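Local coordinates for protein D-alanyl transferase DltD (Enterococcus faecalis, PDB 6O93) that probably transfers D-alanine to lipoteichoic acid at the cell membrane during Gram-positive cell wall biogenesis, at residues F101-P105 with Q106-K110; Q313-A316 with R317-Y321; Q388-N391 with P392-P396. All coordinates share one frame; numbering follows the deposited sequence.

Interaction 1 of 3, residues F101-P105 with Q106-K110; sequences FILSP and QWFVK. With NA (sodium ion), chain K.
The sodium site is reached here from the end of strand 98-102, where S104 CB lies against one face of the W107 indole. S104 OG lies 2.9 Å from the sodium ion, and S46 and E48 complete the protein side of the site. The OG sits anti to the carbonyl carbon of S104 (chi1 -69°), which turns it to the metal while CB stays against the indole. S104 CB is 3.6 Å from the centroid of the five-membered ring of W107. This is a CH-pi contact. W107 NE1 makes a weak hydrogen bond to S46 OG, so the indole also touches a second sodium ligand.

Strand 98-102 belongs to the parallel sheet, consistent with the SGNH-hydrolase clan to which the DltD family is assigned. Its end passes into a short 3-10 turn. W107 N hydrogen-bonds to S104 O at 2.9 Å. F108 N hydrogen-bonds to P105 O at 3.1 Å. F108 then centres an inverse gamma turn, with a weak bond from V109 N to W107 O.

Two apolar contacts flank the turn. F101 CE1 meets the edge of the six-membered ring of W107 at CZ3, 3.8 Å away. L103 CD2 lies near the plane of the F108 ring, at its edge, 3.8 Å from CZ. Q106 bends at chi2 (80°) and brings OE1 within 3.5 Å of S104 CB. Helix 272-285 packs on L103, W107 and F108, and helix 309-324 packs on P105 and F108.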
ATOM      1  N   PHE A 101       2.807   4.910   3.721  1.00 16.77           N
ATOM      2  CA  PHE A 101       1.681   3.983   3.645  1.00 18.03           C
ATOM      3  C   PHE A 101       0.484   4.737   3.085  1.00 19.10           C
ATOM      4  O   PHE A 101      -0.037   5.651   3.732  1.00 20.18           O
ATOM      5  CB  PHE A 101       1.362   3.391   5.019  1.00 17.97           C
ATOM      6  CG  PHE A 101       0.512   2.151   4.966  1.00 17.22           C
ATOM      7  CD1 PHE A 101      -0.852   2.238   4.729  1.00 17.47           C
ATOM      8  CD2 PHE A 101       1.074   0.903   5.164  1.00 17.75           C
ATOM      9  CE1 PHE A 101      -1.635   1.100   4.683  1.00 18.46           C
ATOM     10  CE2 PHE A 101       0.294  -0.241   5.118  1.00 18.03           C
ATOM     11  CZ  PHE A 101      -1.061  -0.141   4.878  1.00 18.48           C
ATOM     12  N   ILE A 102       0.045   4.359   1.890  1.00 19.99           N
ATOM     13  CA  ILE A 102      -1.060   5.029   1.216  1.00 21.51           C
ATOM     14  C   ILE A 102      -2.318   4.200   1.442  1.00 21.76           C
ATOM     15  O   ILE A 102      -2.468   3.106   0.888  1.00 20.62           O
ATOM     16  CB  ILE A 102      -0.772   5.229  -0.276  1.00 23.15           C
ATOM     17  CG1 ILE A 102       0.437   6.155  -0.442  1.00 26.05           C
ATOM     18  CG2 ILE A 102      -1.995   5.812  -0.978  1.00 23.58           C
ATOM     19  CD1 ILE A 102       0.929   6.277  -1.856  1.00 28.55           C
ATOM     20  N   LEU A 103      -3.221   4.720   2.265  1.00 22.11           N
ATOM     21  CA  LEU A 103      -4.494   4.064   2.502  1.00 22.68           C
ATOM     22  C   LEU A 103      -5.439   4.308   1.333  1.00 24.18           C
ATOM     23  O   LEU A 103      -5.362   5.326   0.642  1.00 26.37           O
ATOM     24  CB  LEU A 103      -5.125   4.574   3.796  1.00 22.84           C
ATOM     25  CG  LEU A 103      -4.532   4.007   5.087  1.00 23.36           C
ATOM     26  CD1 LEU A 103      -4.661   4.999   6.233  1.00 24.70           C
ATOM     27  CD2 LEU A 103      -5.207   2.687   5.446  1.00 22.54           C
ATOM     28  N   SER A 104      -6.323   3.344   1.103  1.00 23.71           N
ATOM     29  CA  SER A 104      -7.404   3.498   0.143  1.00 23.62           C
ATOM     30  C   SER A 104      -8.717   3.277   0.878  1.00 21.99           C
ATOM     31  O   SER A 104      -8.928   2.185   1.434  1.00 22.14           O
ATOM     32  CB  SER A 104      -7.267   2.508  -1.017  1.00 24.92           C
ATOM     33  OG  SER A 104      -6.161   2.830  -1.844  1.00 26.37           O
ATOM     34  N   PRO A 105      -9.617   4.260   0.938  1.00 21.45           N
ATOM     35  CA  PRO A 105     -10.918   4.005   1.577  1.00 20.44           C
ATOM     36  C   PRO A 105     -11.632   2.806   0.994  1.00 19.91           C
ATOM     37  O   PRO A 105     -12.370   2.115   1.711  1.00 19.26           O
ATOM     38  CB  PRO A 105     -11.695   5.302   1.317  1.00 20.34           C
ATOM     39  CG  PRO A 105     -10.657   6.334   1.084  1.00 20.63           C
ATOM     40  CD  PRO A 105      -9.523   5.632   0.410  1.00 20.49           C
ATOM     41  N   GLN A 106     -11.419   2.530  -0.294  1.00 21.01           N
ATOM     42  CA  GLN A 106     -12.103   1.431  -0.960  1.00 22.34           C
ATOM     43  C   GLN A 106     -11.675   0.073  -0.421  1.00 20.12           C
ATOM     44  O   GLN A 106     -12.365  -0.921  -0.664  1.00 20.30           O
ATOM     45  CB  GLN A 106     -11.851   1.495  -2.468  1.00 24.06           C
ATOM     46  CG  GLN A 106     -12.321   2.786  -3.132  1.00 26.11           C
ATOM     47  CD  GLN A 106     -11.344   3.940  -2.947  1.00 27.04           C
ATOM     48  OE1 GLN A 106     -10.209   3.747  -2.505  1.00 27.07           O
ATOM     49  NE2 GLN A 106     -11.785   5.147  -3.280  1.00 26.52           N
ATOM     50  N   TRP A 107     -10.552   0.009   0.300  1.00 19.19           N
ATOM     51  CA  TRP A 107     -10.141  -1.242   0.929  1.00 19.47           C
ATOM     52  C   TRP A 107     -11.157  -1.715   1.958  1.00 18.84           C
ATOM     53  O   TRP A 107     -11.344  -2.925   2.139  1.00 18.86           O
ATOM     54  CB  TRP A 107      -8.786  -1.072   1.616  1.00 19.98           C
ATOM     55  CG  TRP A 107      -7.609  -0.950   0.706  1.00 20.32           C
ATOM     56  CD1 TRP A 107      -7.605  -1.001  -0.658  1.00 20.74           C
ATOM     57  CD2 TRP A 107      -6.248  -0.762   1.105  1.00 18.65           C
ATOM     58  NE1 TRP A 107      -6.322  -0.855  -1.131  1.00 19.51           N
ATOM     59  CE2 TRP A 107      -5.472  -0.708  -0.067  1.00 18.97           C
ATOM     60  CE3 TRP A 107      -5.611  -0.637   2.345  1.00 18.83           C
ATOM     61  CZ2 TRP A 107      -4.090  -0.532  -0.038  1.00 18.81           C
ATOM     62  CZ3 TRP A 107      -4.241  -0.464   2.372  1.00 18.95           C
ATOM     63  CH2 TRP A 107      -3.495  -0.412   1.189  1.00 18.70           C
ATOM     64  N   PHE A 108     -11.808  -0.782   2.648  1.00 18.26           N
ATOM     65  CA  PHE A 108     -12.562  -1.090   3.861  1.00 17.75           C
ATOM     66  C   PHE A 108     -14.017  -1.417   3.525  1.00 18.36           C
ATOM     67  O   PHE A 108     -14.961  -0.810   4.028  1.00 19.26           O
ATOM     68  CB  PHE A 108     -12.451   0.074   4.843  1.00 17.35           C
ATOM     69  CG  PHE A 108     -11.041   0.337   5.299  1.00 16.67           C
ATOM     70  CD1 PHE A 108     -10.148   1.017   4.483  1.00 16.87           C
ATOM     71  CD2 PHE A 108     -10.602  -0.110   6.534  1.00 17.22           C
ATOM     72  CE1 PHE A 108      -8.849   1.249   4.893  1.00 16.12           C
ATOM     73  CE2 PHE A 108      -9.302   0.121   6.951  1.00 16.96           C
ATOM     74  CZ  PHE A 108      -8.423   0.798   6.127  1.00 16.44           C
ATOM     75  N   VAL A 109     -14.181  -2.419   2.664  1.00 19.20           N
ATOM     76  CA  VAL A 109     -15.514  -2.885   2.303  1.00 20.52           C
ATOM     77  C   VAL A 109     -16.042  -3.836   3.373  1.00 20.77           C
ATOM     78  O   VAL A 109     -15.301  -4.336   4.226  1.00 19.64           O
ATOM     79  CB  VAL A 109     -15.519  -3.547   0.912  1.00 21.72           C
ATOM     80  CG1 VAL A 109     -15.272  -2.500  -0.168  1.00 21.90           C
ATOM     81  CG2 VAL A 109     -14.472  -4.658   0.832  1.00 20.68           C
ATOM     82  N   LYS A 110     -17.353  -4.083   3.318  1.00 23.64           N
ATOM     83  CA  LYS A 110     -18.032  -4.821   4.379  1.00 25.18           C
ATOM     84  C   LYS A 110     -17.382  -6.176   4.633  1.00 24.37           C
ATOM     85  O   LYS A 110     -17.195  -6.575   5.789  1.00 22.98           O
ATOM     86  CB  LYS A 110     -19.511  -4.995   4.023  1.00 27.85           C
ATOM     87  CG  LYS A 110     -20.323  -5.733   5.081  1.00 30.95           C
ATOM     88  CD  LYS A 110     -21.792  -5.844   4.688  1.00 34.01           C
ATOM     89  CE  LYS A 110     -22.600  -6.578   5.750  1.00 36.61           C
ATOM     90  NZ  LYS A 110     -24.046  -6.640   5.403  1.00 40.09           N
TER
HETATM   91 NA    NA K 510      -6.135   2.236  -4.709  1.00 45.55          NA

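Interaction 2 of 3, residues Q313-A316 with R317-Y321; sequences QQVA and RKLKY
This is a local contact along helix 309-324, with i to i+4 backbone bonds. The helix packs beside helix 272-285 and against edge strand 331-333 of the parallel sheet. Four successive alpha-helical bonds carry the contact: R317 N to Q313 O, K318 N to Q314 O, L319 N to V315 O and K320 N to A316 O.

On the buried side V315 and L319 run side by side. V315 CG1 is 3.9 Å from L319 CD1, and both residues pack on Y273. K318 stretches out fully beyond CG, and its NZ is gripped by the main-chain oxygens of W387, R268 and Q390. Y273 and W387 add cation-pi contacts to it.

On another side Q314 and R317 point the same way. Q314 bends at chi2 (-67°), which lifts NE2 over one face of the R317 guanidinium, nearest NH1 at 3.8 Å. The amide and guanidinium planes are 72° apart, and the pair is packed rather than hydrogen-bonded.

K320 forms a salt bridge with D333, and Q313 NE2 bonds to S335 OG. One water joins these two side chains, giving a hydrogen to Q313 OE1 at 2.8 Å and accepting one from K320 NZ at 3.3 Å.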
ATOM      1  N   GLN A 313     -15.620  10.993   5.213  1.00 21.27           N
ATOM      2  CA  GLN A 313     -15.049  11.692   6.361  1.00 21.24           C
ATOM      3  C   GLN A 313     -15.192  10.876   7.637  1.00 20.43           C
ATOM      4  O   GLN A 313     -14.323  10.940   8.513  1.00 20.41           O
ATOM      5  CB  GLN A 313     -15.707  13.064   6.530  1.00 22.98           C
ATOM      6  CG  GLN A 313     -15.293  14.074   5.474  1.00 24.84           C
ATOM      7  CD  GLN A 313     -13.786  14.239   5.397  1.00 24.96           C
ATOM      8  OE1 GLN A 313     -13.120  14.450   6.411  1.00 25.52           O
ATOM      9  NE2 GLN A 313     -13.240  14.120   4.195  1.00 24.89           N
ATOM     10  N   GLN A 314     -16.276  10.108   7.765  1.00 21.98           N
ATOM     11  CA  GLN A 314     -16.396   9.190   8.892  1.00 21.94           C
ATOM     12  C   GLN A 314     -15.299   8.135   8.846  1.00 20.95           C
ATOM     13  O   GLN A 314     -14.737   7.762   9.884  1.00 19.50           O
ATOM     14  CB  GLN A 314     -17.778   8.537   8.883  1.00 22.71           C
ATOM     15  CG  GLN A 314     -18.924   9.508   9.134  1.00 24.65           C
ATOM     16  CD  GLN A 314     -18.921  10.069  10.543  1.00 25.83           C
ATOM     17  OE1 GLN A 314     -19.010   9.325  11.518  1.00 26.34           O
ATOM     18  NE2 GLN A 314     -18.813  11.387  10.656  1.00 27.19           N
ATOM     19  N   VAL A 315     -14.970   7.653   7.646  1.00 21.36           N
ATOM     20  CA  VAL A 315     -13.902   6.667   7.495  1.00 20.59           C
ATOM     21  C   VAL A 315     -12.563   7.274   7.893  1.00 20.49           C
ATOM     22  O   VAL A 315     -11.781   6.671   8.639  1.00 19.81           O
ATOM     23  CB  VAL A 315     -13.873   6.133   6.051  1.00 20.11           C
ATOM     24  CG1 VAL A 315     -12.689   5.199   5.843  1.00 19.86           C
ATOM     25  CG2 VAL A 315     -15.177   5.425   5.724  1.00 20.16           C
ATOM     26  N   ALA A 316     -12.274   8.479   7.397  1.00 20.88           N
ATOM     27  CA  ALA A 316     -11.026   9.141   7.759  1.00 21.21           C
ATOM     28  C   ALA A 316     -10.927   9.336   9.267  1.00 20.80           C
ATOM     29  O   ALA A 316      -9.860   9.132   9.858  1.00 19.79           O
ATOM     30  CB  ALA A 316     -10.913  10.485   7.039  1.00 22.86           C
ATOM     31  N   ARG A 317     -12.030   9.728   9.909  1.00 21.04           N
ATOM     32  CA  ARG A 317     -12.008   9.914  11.354  1.00 21.91           C
ATOM     33  C   ARG A 317     -11.684   8.610  12.070  1.00 20.62           C
ATOM     34  O   ARG A 317     -10.956   8.605  13.069  1.00 20.99           O
ATOM     35  CB  ARG A 317     -13.347  10.471  11.838  1.00 24.19           C
ATOM     36  CG  ARG A 317     -13.366  10.819  13.322  1.00 27.26           C
ATOM     37  CD  ARG A 317     -14.776  11.072  13.825  1.00 31.01           C
ATOM     38  NE  ARG A 317     -15.347  12.299  13.282  1.00 34.14           N
ATOM     39  CZ  ARG A 317     -16.585  12.720  13.527  1.00 38.52           C
ATOM     40  NH1 ARG A 317     -17.017  13.853  12.988  1.00 40.45           N
ATOM     41  NH2 ARG A 317     -17.394  12.011  14.307  1.00 38.93           N
ATOM     42  N   LYS A 318     -12.219   7.491  11.575  1.00 19.32           N
ATOM     43  CA  LYS A 318     -11.959   6.205  12.211  1.00 18.86           C
ATOM     44  C   LYS A 318     -10.503   5.799  12.041  1.00 18.04           C
ATOM     45  O   LYS A 318      -9.864   5.337  12.993  1.00 18.07           O
ATOM     46  CB  LYS A 318     -12.880   5.136  11.625  1.00 18.66           C
ATOM     47  CG  LYS A 318     -12.814   3.800  12.342  1.00 17.90           C
ATOM     48  CD  LYS A 318     -13.957   2.893  11.921  1.00 17.23           C
ATOM     49  CE  LYS A 318     -13.880   1.540  12.603  1.00 16.81           C
ATOM     50  NZ  LYS A 318     -15.032   0.674  12.235  1.00 18.17           N
ATOM     51  N   LEU A 319      -9.967   5.964  10.832  1.00 17.32           N
ATOM     52  CA  LEU A 319      -8.575   5.613  10.580  1.00 17.70           C
ATOM     53  C   LEU A 319      -7.633   6.490  11.392  1.00 19.24           C
ATOM     54  O   LEU A 319      -6.684   5.994  12.012  1.00 20.23           O
ATOM     55  CB  LEU A 319      -8.273   5.737   9.089  1.00 17.92           C
ATOM     56  CG  LEU A 319      -9.038   4.767   8.189  1.00 17.28           C
ATOM     57  CD1 LEU A 319      -8.853   5.142   6.731  1.00 17.55           C
ATOM     58  CD2 LEU A 319      -8.582   3.336   8.432  1.00 16.81           C
ATOM     59  N   LYS A 320      -7.877   7.802  11.403  1.00 19.77           N
ATOM     60  CA  LYS A 320      -6.980   8.699  12.124  1.00 21.02           C
ATOM     61  C   LYS A 320      -7.048   8.466  13.627  1.00 20.59           C
ATOM     62  O   LYS A 320      -6.062   8.702  14.331  1.00 21.43           O
ATOM     63  CB  LYS A 320      -7.300  10.155  11.785  1.00 23.30           C
ATOM     64  CG  LYS A 320      -6.941  10.533  10.352  1.00 25.09           C
ATOM     65  CD  LYS A 320      -6.911  12.038  10.137  1.00 27.22           C
ATOM     66  CE  LYS A 320      -8.281  12.659  10.298  1.00 30.00           C
ATOM     67  NZ  LYS A 320      -8.261  14.114   9.977  1.00 31.62           N
ATOM     68  N   TYR A 321      -8.188   7.994  14.137  1.00 18.89           N
ATOM     69  CA  TYR A 321      -8.247   7.619  15.546  1.00 19.03           C
ATOM     70  C   TYR A 321      -7.372   6.402  15.815  1.00 18.20           C
ATOM     71  O   TYR A 321      -6.566   6.398  16.752  1.00 18.27           O
ATOM     72  CB  TYR A 321      -9.689   7.340  15.971  1.00 18.91           C
ATOM     73  CG  TYR A 321      -9.811   7.016  17.444  1.00 18.33           C
ATOM     74  CD1 TYR A 321      -9.887   8.027  18.389  1.00 19.70           C
ATOM     75  CD2 TYR A 321      -9.834   5.702  17.888  1.00 18.30           C
ATOM     76  CE1 TYR A 321      -9.990   7.742  19.736  1.00 20.58           C
ATOM     77  CE2 TYR A 321      -9.937   5.405  19.235  1.00 19.22           C
ATOM     78  CZ  TYR A 321     -10.014   6.429  20.155  1.00 20.53           C
ATOM     79  OH  TYR A 321     -10.120   6.146  21.498  1.00 21.19           O
TER
HETATM   80  O   HOH W   1     -10.655  14.284   7.743  1.00 26.42           O

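Interaction 3 of 3, residues Q388-N391 with P392-P396; sequences QQQN and PLVLP
The backbone passes at N391 and P392 from an extended course into a type I beta turn. Q390 and N391 are extended, after helix 385-388 has ended. P392 to L395 form the turn, and L395 N bonds back to P392 O at 3.0 Å.

N391 holds the start of this turn. Its CG lies anti to the backbone N (chi1 -166°), which sends OD1 forward along the chain. L393 N donates to N391 OD1 at 3.1 Å. The bond is nearly straight (167° at the hydrogen) and lies in the carbonyl plane of the side-chain amide. N391, P392 and L393 thus form an Asx turn. L393 CD2 also comes against N391 OD1, at 3.2 Å.

Q390 bends at chi2 (60°), which brings NE2 to the carbonyl of the next residue. Its NE2 donates to N391 O at 2.9 Å, with that oxygen close to the plane of the Q390 amide. V394 CG2 packs beside both partners, 3.5 Å from Q390 NE2 and 3.6 Å from N391 O.

The P392 ring rests on Q314 and K318 of helix 309-324. The N391 amide fixes the entry to the turn, the L395-P392 backbone bond closes it, and the Q390 amide ties down the N391 carbonyl. Side-chain amides thus stand in for regular backbone pairing here.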
ATOM      1  N   GLN A 388     -13.794  -3.368  14.281  1.00 22.03           N
ATOM      2  CA  GLN A 388     -14.118  -3.486  12.865  1.00 23.04           C
ATOM      3  C   GLN A 388     -15.522  -2.971  12.583  1.00 24.70           C
ATOM      4  O   GLN A 388     -15.774  -2.369  11.533  1.00 24.81           O
ATOM      5  CB  GLN A 388     -13.987  -4.942  12.416  1.00 22.43           C
ATOM      6  CG  GLN A 388     -12.594  -5.520  12.582  1.00 21.63           C
ATOM      7  CD  GLN A 388     -12.549  -7.015  12.332  1.00 21.83           C
ATOM      8  OE1 GLN A 388     -13.370  -7.562  11.596  1.00 22.42           O
ATOM      9  NE2 GLN A 388     -11.588  -7.686  12.955  1.00 21.84           N
ATOM     10  N   GLN A 389     -16.446  -3.189  13.517  1.00 26.47           N
ATOM     11  CA  GLN A 389     -17.839  -2.804  13.355  1.00 27.80           C
ATOM     12  C   GLN A 389     -18.182  -1.508  14.079  1.00 26.15           C
ATOM     13  O   GLN A 389     -19.360  -1.148  14.150  1.00 27.35           O
ATOM     14  CB  GLN A 389     -18.752  -3.929  13.852  1.00 30.33           C
ATOM     15  CG  GLN A 389     -18.563  -5.247  13.118  1.00 32.54           C
ATOM     16  CD  GLN A 389     -18.878  -5.139  11.639  1.00 34.89           C
ATOM     17  OE1 GLN A 389     -19.947  -4.664  11.254  1.00 36.27           O
ATOM     18  NE2 GLN A 389     -17.945  -5.573  10.799  1.00 35.93           N
ATOM     19  N   GLN A 390     -17.189  -0.801  14.612  1.00 24.22           N
ATOM     20  CA  GLN A 390     -17.463   0.395  15.399  1.00 21.85           C
ATOM     21  C   GLN A 390     -17.943   1.532  14.507  1.00 20.11           C
ATOM     22  O   GLN A 390     -17.345   1.817  13.463  1.00 18.62           O
ATOM     23  CB  GLN A 390     -16.213   0.821  16.167  1.00 20.32           C
ATOM     24  CG  GLN A 390     -16.380   2.095  16.978  1.00 20.02           C
ATOM     25  CD  GLN A 390     -17.463   1.991  18.035  1.00 20.90           C
ATOM     26  OE1 GLN A 390     -17.508   1.030  18.805  1.00 22.02           O
ATOM     27  NE2 GLN A 390     -18.343   2.985  18.080  1.00 21.34           N
ATOM     28  N   ASN A 391     -19.020   2.182  14.923  1.00 20.61           N
ATOM     29  CA  ASN A 391     -19.494   3.372  14.234  1.00 21.09           C
ATOM     30  C   ASN A 391     -18.630   4.562  14.637  1.00 21.42           C
ATOM     31  O   ASN A 391     -18.518   4.854  15.833  1.00 21.98           O
ATOM     32  CB  ASN A 391     -20.952   3.637  14.578  1.00 21.06           C
ATOM     33  CG  ASN A 391     -21.589   4.642  13.647  1.00 20.83           C
ATOM     34  OD1 ASN A 391     -21.067   5.739  13.444  1.00 19.24           O
ATOM     35  ND2 ASN A 391     -22.718   4.265  13.060  1.00 21.82           N
ATOM     36  N   PRO A 392     -18.004   5.266  13.693  1.00 20.83           N
ATOM     37  CA  PRO A 392     -17.049   6.316  14.066  1.00 21.29           C
ATOM     38  C   PRO A 392     -17.673   7.649  14.446  1.00 21.46           C
ATOM     39  O   PRO A 392     -16.926   8.584  14.757  1.00 21.83           O
ATOM     40  CB  PRO A 392     -16.195   6.457  12.801  1.00 21.93           C
ATOM     41  CG  PRO A 392     -17.115   6.111  11.699  1.00 22.45           C
ATOM     42  CD  PRO A 392     -18.024   5.039  12.235  1.00 21.19           C
ATOM     43  N   LEU A 393     -19.001   7.780  14.442  1.00 21.56           N
ATOM     44  CA  LEU A 393     -19.608   9.050  14.827  1.00 21.37           C
ATOM     45  C   LEU A 393     -19.288   9.420  16.269  1.00 20.83           C
ATOM     46  O   LEU A 393     -19.332  10.606  16.619  1.00 21.73           O
ATOM     47  CB  LEU A 393     -21.125   9.000  14.623  1.00 22.05           C
ATOM     48  CG  LEU A 393     -21.955   8.127  15.570  1.00 22.75           C
ATOM     49  CD1 LEU A 393     -22.289   8.855  16.871  1.00 23.81           C
ATOM     50  CD2 LEU A 393     -23.228   7.663  14.875  1.00 23.68           C
ATOM     51  N   VAL A 394     -18.967   8.435  17.113  1.00 19.36           N
ATOM     52  CA  VAL A 394     -18.651   8.708  18.513  1.00 19.66           C
ATOM     53  C   VAL A 394     -17.207   9.128  18.726  1.00 20.71           C
ATOM     54  O   VAL A 394     -16.863   9.588  19.821  1.00 20.60           O
ATOM     55  CB  VAL A 394     -18.928   7.476  19.397  1.00 20.27           C
ATOM     56  CG1 VAL A 394     -20.383   7.041  19.275  1.00 19.84           C
ATOM     57  CG2 VAL A 394     -17.986   6.329  19.030  1.00 19.23           C
ATOM     58  N   LEU A 395     -16.352   8.992  17.713  1.00 20.96           N
ATOM     59  CA  LEU A 395     -14.929   9.211  17.905  1.00 21.48           C
ATOM     60  C   LEU A 395     -14.588  10.702  17.882  1.00 22.68           C
ATOM     61  O   LEU A 395     -15.276  11.496  17.234  1.00 22.38           O
ATOM     62  CB  LEU A 395     -14.133   8.492  16.820  1.00 20.94           C
ATOM     63  CG  LEU A 395     -14.302   6.972  16.764  1.00 19.94           C
ATOM     64  CD1 LEU A 395     -13.619   6.412  15.521  1.00 20.13           C
ATOM     65  CD2 LEU A 395     -13.758   6.314  18.029  1.00 18.31           C
ATOM     66  N   PRO A 396     -13.532  11.106  18.582  1.00 23.72           N
ATOM     67  CA  PRO A 396     -13.060  12.488  18.484  1.00 25.52           C
ATOM     68  C   PRO A 396     -12.321  12.717  17.173  1.00 28.50           C
ATOM     69  O   PRO A 396     -11.967  11.784  16.450  1.00 28.25           O
ATOM     70  CB  PRO A 396     -12.119  12.626  19.685  1.00 24.27           C
ATOM     71  CG  PRO A 396     -11.580  11.254  19.871  1.00 22.78           C
ATOM     72  CD  PRO A 396     -12.700  10.310  19.504  1.00 22.50           C
TER

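Overall arrangement
The three contacts run outward from the sheet to the surface. Interaction 1 is buried; its centre is about 9 Å from the centre of the chain, and it mixes aromatic packing with a metal ligand. Interaction 2 is partly buried. It has an apolar side, V315 and L319, and polar side chains with partners on neighbouring elements. Interaction 3 is a surface contact held mainly by amides, its centre about 23 Å from the chain centre. Helix 309-324, the seat of interaction 2, is touched by F108 of interaction 1 and P392 of interaction 3, so it lies between them. The first junction is packing alone, with F108 CZ 3.4 Å from L319 CD2. At the second, the K318 amine meets backbone oxygens of 388-391.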